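Long-range contact in glycoside Hydrolase (Bacteroides uniformis, PDB 5TA0), which probably hydrolyses agarose-derived galactans, a gut bacterial glycoside hydrolase captured here as an engineered variant with neoagarooctaose bound: residues M240-P250 and M275-F285. Numbering follows the deposited sequence. Where two conformers were deposited one is given.
With GAL (beta-D-galactopyranose), chain C; AAL (3,6-anhydro-alpha-L-galactopyranose), chain B; EDO (1,2-ethanediol), chain L.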
loop_
_atom_site.group_PDB
_atom_site.type_symbol
_atom_site.label_atom_id
_atom_site.label_comp_id
_atom_site.label_asym_id
_atom_site.label_seq_id
_atom_site.Cartn_x
_atom_site.Cartn_y
_atom_site.Cartn_z
ATOM N N MET A 240 14.283 -6.827 16.059
ATOM C CA MET A 240 13.849 -6.711 14.672
ATOM C C MET A 240 12.307 -6.955 14.633
ATOM O O MET A 240 11.755 -7.673 15.505
ATOM C CB MET A 240 14.634 -7.708 13.796
ATOM C CG MET A 240 14.357 -7.594 12.310
ATOM S SD MET A 240 14.555 -5.900 11.764
ATOM C CE MET A 240 16.319 -5.726 12.028
ATOM N N LYS A 241 11.607 -6.265 13.724
ATOM C CA LYS A 241 10.194 -6.453 13.386
ATOM C C LYS A 241 10.110 -7.434 12.221
ATOM O O LYS A 241 10.823 -7.261 11.216
ATOM C CB LYS A 241 9.557 -5.119 12.978
ATOM C CG LYS A 241 9.425 -4.076 14.061
ATOM C CD LYS A 241 8.823 -2.822 13.440
ATOM C CE LYS A 241 8.727 -1.652 14.410
ATOM N NZ LYS A 241 8.268 -0.408 13.711
ATOM N N VAL A 242 9.259 -8.448 12.371
ATOM C CA VAL A 242 9.055 -9.479 11.337
ATOM C C VAL A 242 7.584 -9.487 10.921
ATOM O O VAL A 242 6.690 -9.335 11.767
ATOM C CB VAL A 242 9.495 -10.854 11.865
ATOM C CG1 VAL A 242 9.299 -11.950 10.814
ATOM C CG2 VAL A 242 10.958 -10.796 12.304
ATOM N N GLY A 243 7.331 -9.694 9.624
ATOM C CA GLY A 243 5.974 -9.691 9.121
ATOM C C GLY A 243 5.748 -10.647 7.955
ATOM O O GLY A 243 6.671 -11.209 7.381
ATOM N N GLY A 244 4.464 -10.778 7.609
ATOM C CA GLY A 244 4.048 -11.678 6.530
ATOM C C GLY A 244 2.590 -11.463 6.177
ATOM O O GLY A 244 1.927 -10.620 6.790
ATOM N N TYR A 245 2.060 -12.196 5.202
ATOM C CA TYR A 245 2.781 -13.186 4.406
ATOM C C TYR A 245 3.191 -12.684 3.033
ATOM O O TYR A 245 3.667 -13.461 2.228
ATOM C CB TYR A 245 2.066 -14.538 4.349
ATOM C CG TYR A 245 0.789 -14.669 3.533
ATOM C CD1 TYR A 245 0.819 -14.939 2.165
ATOM C CD2 TYR A 245 -0.459 -14.617 4.149
ATOM C CE1 TYR A 245 -0.366 -15.137 1.453
ATOM C CE2 TYR A 245 -1.624 -14.804 3.435
ATOM C CZ TYR A 245 -1.573 -15.081 2.095
ATOM O OH TYR A 245 -2.748 -15.287 1.415
ATOM N N CYS A 246 3.049 -11.369 2.794
ATOM C CA CYS A 246 3.527 -10.687 1.585
ATOM C C CYS A 246 2.772 -11.192 0.365
ATOM O O CYS A 246 3.348 -11.665 -0.610
ATOM C CB CYS A 246 5.044 -10.807 1.468
ATOM S SG CYS A 246 5.803 -9.705 0.296
ATOM N N THR A 247 1.456 -11.101 0.464
ATOM C CA THR A 247 0.526 -11.728 -0.479
ATOM C C THR A 247 0.552 -11.102 -1.869
ATOM O O THR A 247 0.345 -9.910 -2.015
ATOM C CB THR A 247 -0.887 -11.577 0.112
ATOM O OG1 THR A 247 -0.838 -11.975 1.499
ATOM C CG2 THR A 247 -1.921 -12.382 -0.672
ATOM N N ALA A 248 0.711 -11.913 -2.900
ATOM C CA ALA A 248 0.698 -11.441 -4.287
ATOM C C ALA A 248 -0.642 -10.874 -4.713
ATOM O O ALA A 248 -0.676 -9.802 -5.349
ATOM C CB ALA A 248 1.111 -12.556 -5.248
ATOM N N PHE A 249 -1.720 -11.588 -4.362
ATOM C CA PHE A 249 -3.071 -11.297 -4.857
ATOM C C PHE A 249 -4.078 -11.622 -3.770
ATOM O O PHE A 249 -4.613 -12.718 -3.724
ATOM C CB PHE A 249 -3.374 -12.116 -6.138
ATOM C CG PHE A 249 -2.438 -11.817 -7.263
ATOM C CD1 PHE A 249 -2.449 -10.581 -7.879
ATOM C CD2 PHE A 249 -1.450 -12.744 -7.642
ATOM C CE1 PHE A 249 -1.534 -10.274 -8.886
ATOM C CE2 PHE A 249 -0.545 -12.431 -8.655
ATOM C CZ PHE A 249 -0.583 -11.191 -9.272
ATOM N N PRO A 250 -4.308 -10.682 -2.824
ATOM C CA PRO A 250 -5.254 -10.912 -1.718
ATOM C C PRO A 250 -6.669 -10.775 -2.238
ATOM O O PRO A 250 -7.157 -9.653 -2.411
ATOM C CB PRO A 250 -4.883 -9.812 -0.679
ATOM C CG PRO A 250 -4.296 -8.742 -1.497
ATOM C CD PRO A 250 -3.615 -9.383 -2.689
ATOM N N MET A 275 3.567 -12.165 14.430
ATOM C CA MET A 275 3.960 -11.141 13.466
ATOM C C MET A 275 3.902 -9.762 14.116
ATOM O O MET A 275 2.917 -9.414 14.787
ATOM C CB MET A 275 3.043 -11.163 12.261
ATOM C CG MET A 275 3.071 -12.460 11.426
ATOM S SD MET A 275 4.668 -12.911 10.689
ATOM C CE MET A 275 5.331 -14.005 11.953
ATOM N N ASP A 276 4.937 -8.954 13.894
ATOM C CA ASP A 276 4.883 -7.516 14.250
ATOM C C ASP A 276 4.055 -6.688 13.296
ATOM O O ASP A 276 3.552 -5.633 13.665
ATOM C CB ASP A 276 6.291 -6.948 14.369
ATOM C CG ASP A 276 7.099 -7.691 15.403
ATOM O OD1 ASP A 276 6.780 -7.565 16.620
ATOM O OD2 ASP A 276 8.003 -8.442 15.038
ATOM N N PHE A 277 3.977 -7.117 12.034
ATOM C CA PHE A 277 3.193 -6.400 11.036
ATOM C C PHE A 277 2.697 -7.407 10.010
ATOM O O PHE A 277 3.250 -8.518 9.890
ATOM C CB PHE A 277 4.019 -5.262 10.377
ATOM C CG PHE A 277 5.215 -5.716 9.597
ATOM C CD1 PHE A 277 6.437 -5.958 10.240
ATOM C CD2 PHE A 277 5.145 -5.906 8.224
ATOM C CE1 PHE A 277 7.550 -6.382 9.526
ATOM C CE2 PHE A 277 6.253 -6.325 7.522
ATOM C CZ PHE A 277 7.447 -6.573 8.165
ATOM N N PHE A 278 1.615 -7.026 9.331
ATOM C CA PHE A 278 1.080 -7.769 8.188
ATOM C C PHE A 278 1.533 -7.074 6.927
ATOM O O PHE A 278 1.726 -5.851 6.936
ATOM C CB PHE A 278 -0.434 -7.855 8.272
ATOM C CG PHE A 278 -0.943 -8.783 9.350
ATOM C CD1 PHE A 278 -0.153 -9.807 9.895
ATOM C CD2 PHE A 278 -2.231 -8.636 9.858
ATOM C CE1 PHE A 278 -0.671 -10.671 10.864
ATOM C CE2 PHE A 278 -2.730 -9.481 10.806
ATOM C CZ PHE A 278 -1.960 -10.501 11.329
ATOM N N THR A 279 1.703 -7.832 5.852
ATOM C CA THR A 279 2.167 -7.265 4.602
ATOM C C THR A 279 1.493 -7.939 3.408
ATOM O O THR A 279 1.345 -9.193 3.385
ATOM C CB THR A 279 3.710 -7.276 4.511
ATOM O OG1 THR A 279 4.088 -6.771 3.222
ATOM C CG2 THR A 279 4.288 -8.643 4.717
ATOM N N ILE A 280 1.053 -7.105 2.460
ATOM C CA ILE A 280 0.385 -7.529 1.241
ATOM C C ILE A 280 0.886 -6.707 0.074
ATOM O O ILE A 280 1.492 -5.648 0.252
ATOM C CB ILE A 280 -1.141 -7.424 1.336
ATOM C CG1 ILE A 280 -1.605 -5.972 1.561
ATOM C CG2 ILE A 280 -1.681 -8.338 2.428
ATOM C CD1 ILE A 280 -3.113 -5.795 1.632
ATOM N N HIS A 281 0.623 -7.193 -1.134
ATOM C CA HIS A 281 0.777 -6.442 -2.369
ATOM C C HIS A 281 -0.571 -6.156 -2.974
ATOM O O HIS A 281 -1.465 -6.965 -2.886
ATOM C CB HIS A 281 1.659 -7.232 -3.333
ATOM C CG HIS A 281 3.056 -7.393 -2.828
ATOM N ND1 HIS A 281 3.975 -8.235 -3.412
ATOM C CD2 HIS A 281 3.693 -6.807 -1.784
ATOM C CE1 HIS A 281 5.125 -8.157 -2.759
ATOM N NE2 HIS A 281 4.981 -7.281 -1.784
ATOM N N LEU A 282 -0.726 -4.979 -3.577
ATOM C CA LEU A 282 -2.028 -4.557 -4.150
ATOM C C LEU A 282 -1.831 -4.014 -5.555
ATOM O O LEU A 282 -1.300 -2.907 -5.737
ATOM C CB LEU A 282 -2.690 -3.507 -3.251
ATOM C CG LEU A 282 -3.195 -4.031 -1.917
ATOM C CD1 LEU A 282 -3.555 -2.866 -1.020
ATOM C CD2 LEU A 282 -4.373 -4.980 -2.093
ATOM N N TYR A 283 -2.305 -4.769 -6.538
ATOM C CA TYR A 283 -2.192 -4.357 -7.922
ATOM C C TYR A 283 -3.543 -4.292 -8.615
ATOM O O TYR A 283 -4.336 -5.243 -8.592
ATOM C CB TYR A 283 -1.298 -5.312 -8.662
ATOM C CG TYR A 283 0.168 -5.145 -8.385
ATOM C CD1 TYR A 283 0.867 -4.076 -8.888
ATOM C CD2 TYR A 283 0.860 -6.089 -7.675
ATOM C CE1 TYR A 283 2.222 -3.948 -8.680
ATOM C CE2 TYR A 283 2.217 -5.978 -7.469
ATOM C CZ TYR A 283 2.899 -4.899 -7.969
ATOM O OH TYR A 283 4.271 -4.812 -7.785
ATOM N N ASP A 284 -3.782 -3.154 -9.251
ATOM C CA ASP A 284 -4.882 -3.006 -10.206
ATOM C C ASP A 284 -4.514 -3.764 -11.475
ATOM O O ASP A 284 -3.343 -3.868 -11.833
ATOM C CB ASP A 284 -5.044 -1.530 -10.596
ATOM C CG ASP A 284 -5.772 -0.688 -9.540
ATOM O OD1 ASP A 284 -6.567 -1.232 -8.742
ATOM O OD2 ASP A 284 -5.571 0.543 -9.570
ATOM N N PHE A 285 -5.542 -4.260 -12.144
ATOM C CA PHE A 285 -5.394 -4.877 -13.480
ATOM C C PHE A 285 -6.124 -4.023 -14.533
ATOM O O PHE A 285 -7.268 -4.323 -14.911
ATOM C CB PHE A 285 -5.940 -6.313 -13.534
ATOM C CG PHE A 285 -5.167 -7.364 -12.765
ATOM C CD1 PHE A 285 -3.947 -7.150 -12.157
ATOM C CD2 PHE A 285 -5.696 -8.648 -12.708
ATOM C CE1 PHE A 285 -3.283 -8.190 -11.510
ATOM C CE2 PHE A 285 -5.058 -9.684 -12.053
ATOM C CZ PHE A 285 -3.839 -9.451 -11.464
HETATM C C1 GAL C . -1.312 -13.869 -15.140
HETATM C C2 GAL C . 0.014 -13.172 -14.926
HETATM C C3 GAL C . 0.442 -13.222 -13.462
HETATM C C4 GAL C . -0.693 -12.769 -12.554
HETATM C C5 GAL C . -1.947 -13.575 -12.864
HETATM C C6 GAL C . -3.093 -13.214 -11.940
HETATM O O1 GAL C . -1.783 -13.719 -16.493
HETATM O O2 GAL C . 1.043 -13.790 -15.696
HETATM O O3 GAL C . 1.606 -12.395 -13.366
HETATM O O4 GAL C . -0.978 -11.376 -12.746
HETATM O O5 GAL C . -2.291 -13.332 -14.236
HETATM O O6 GAL C . -4.235 -14.018 -12.241
HETATM C C1 AAL B . 2.436 -12.648 -12.230
HETATM C C2 AAL B . 3.887 -12.497 -12.685
HETATM C C3 AAL B . 4.752 -12.351 -11.458
HETATM C C4 AAL B . 4.355 -11.144 -10.655
HETATM C C5 AAL B . 3.072 -11.667 -10.077
HETATM C C6 AAL B . 3.488 -13.036 -9.595
HETATM O O2 AAL B . 4.045 -11.343 -13.522
HETATM O O3 AAL B . 4.474 -13.450 -10.567
HETATM O O4 AAL B . 5.289 -10.972 -9.614
HETATM O O5 AAL B . 2.129 -11.750 -11.148
HETATM C C1 EDO L . 5.543 -10.385 18.926
HETATM O O1 EDO L . 6.649 -9.699 18.337
HETATM C C2 EDO L . 4.300 -10.066 18.116
HETATM O O2 EDO L . 4.196 -8.669 17.836
HETATM O O HOH W 1 -2.319 -7.604 -5.601
#
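G243 and F277 pair as neighbours in two parallel strands, 242-247 and 277-285, whose axes come within 4.2 Å of each other; a beta bulge after the cis peptide before Y245 shifts the register by one residue. At the start, D276 grips V242 twice: its OD2 takes the V242 N-H through the anti lone pair (2.9 Å, 169°), while its own N donates to V242 O. K234 makes a salt bridge to the same OD2. With CG wedged between its backbone N and carbonyl carbon (chi1 63°), F277 swings its ring back over G243, whose CA sits 3.6 Å from the ring centroid, over the face. Replacing F277 by an alanine would probably strip G243 of its CH-pi partner and open a gap beside M322. Past the bulge, E203 and S324 hold the H281 imidazole at its two nitrogens. A water joins A248 O, H281 O and Y283 N where the strands part. Beyond it F249 CE1 meets the F285 ring edge at CZ (3.6 Å), both phenylalanines contacting galactose. These are adjacent parallel barrel strands; the C-terminal end of one and the loop after the other contribute to the glycan pocket, as in (alpha/beta)-barrel glycoside hydrolases.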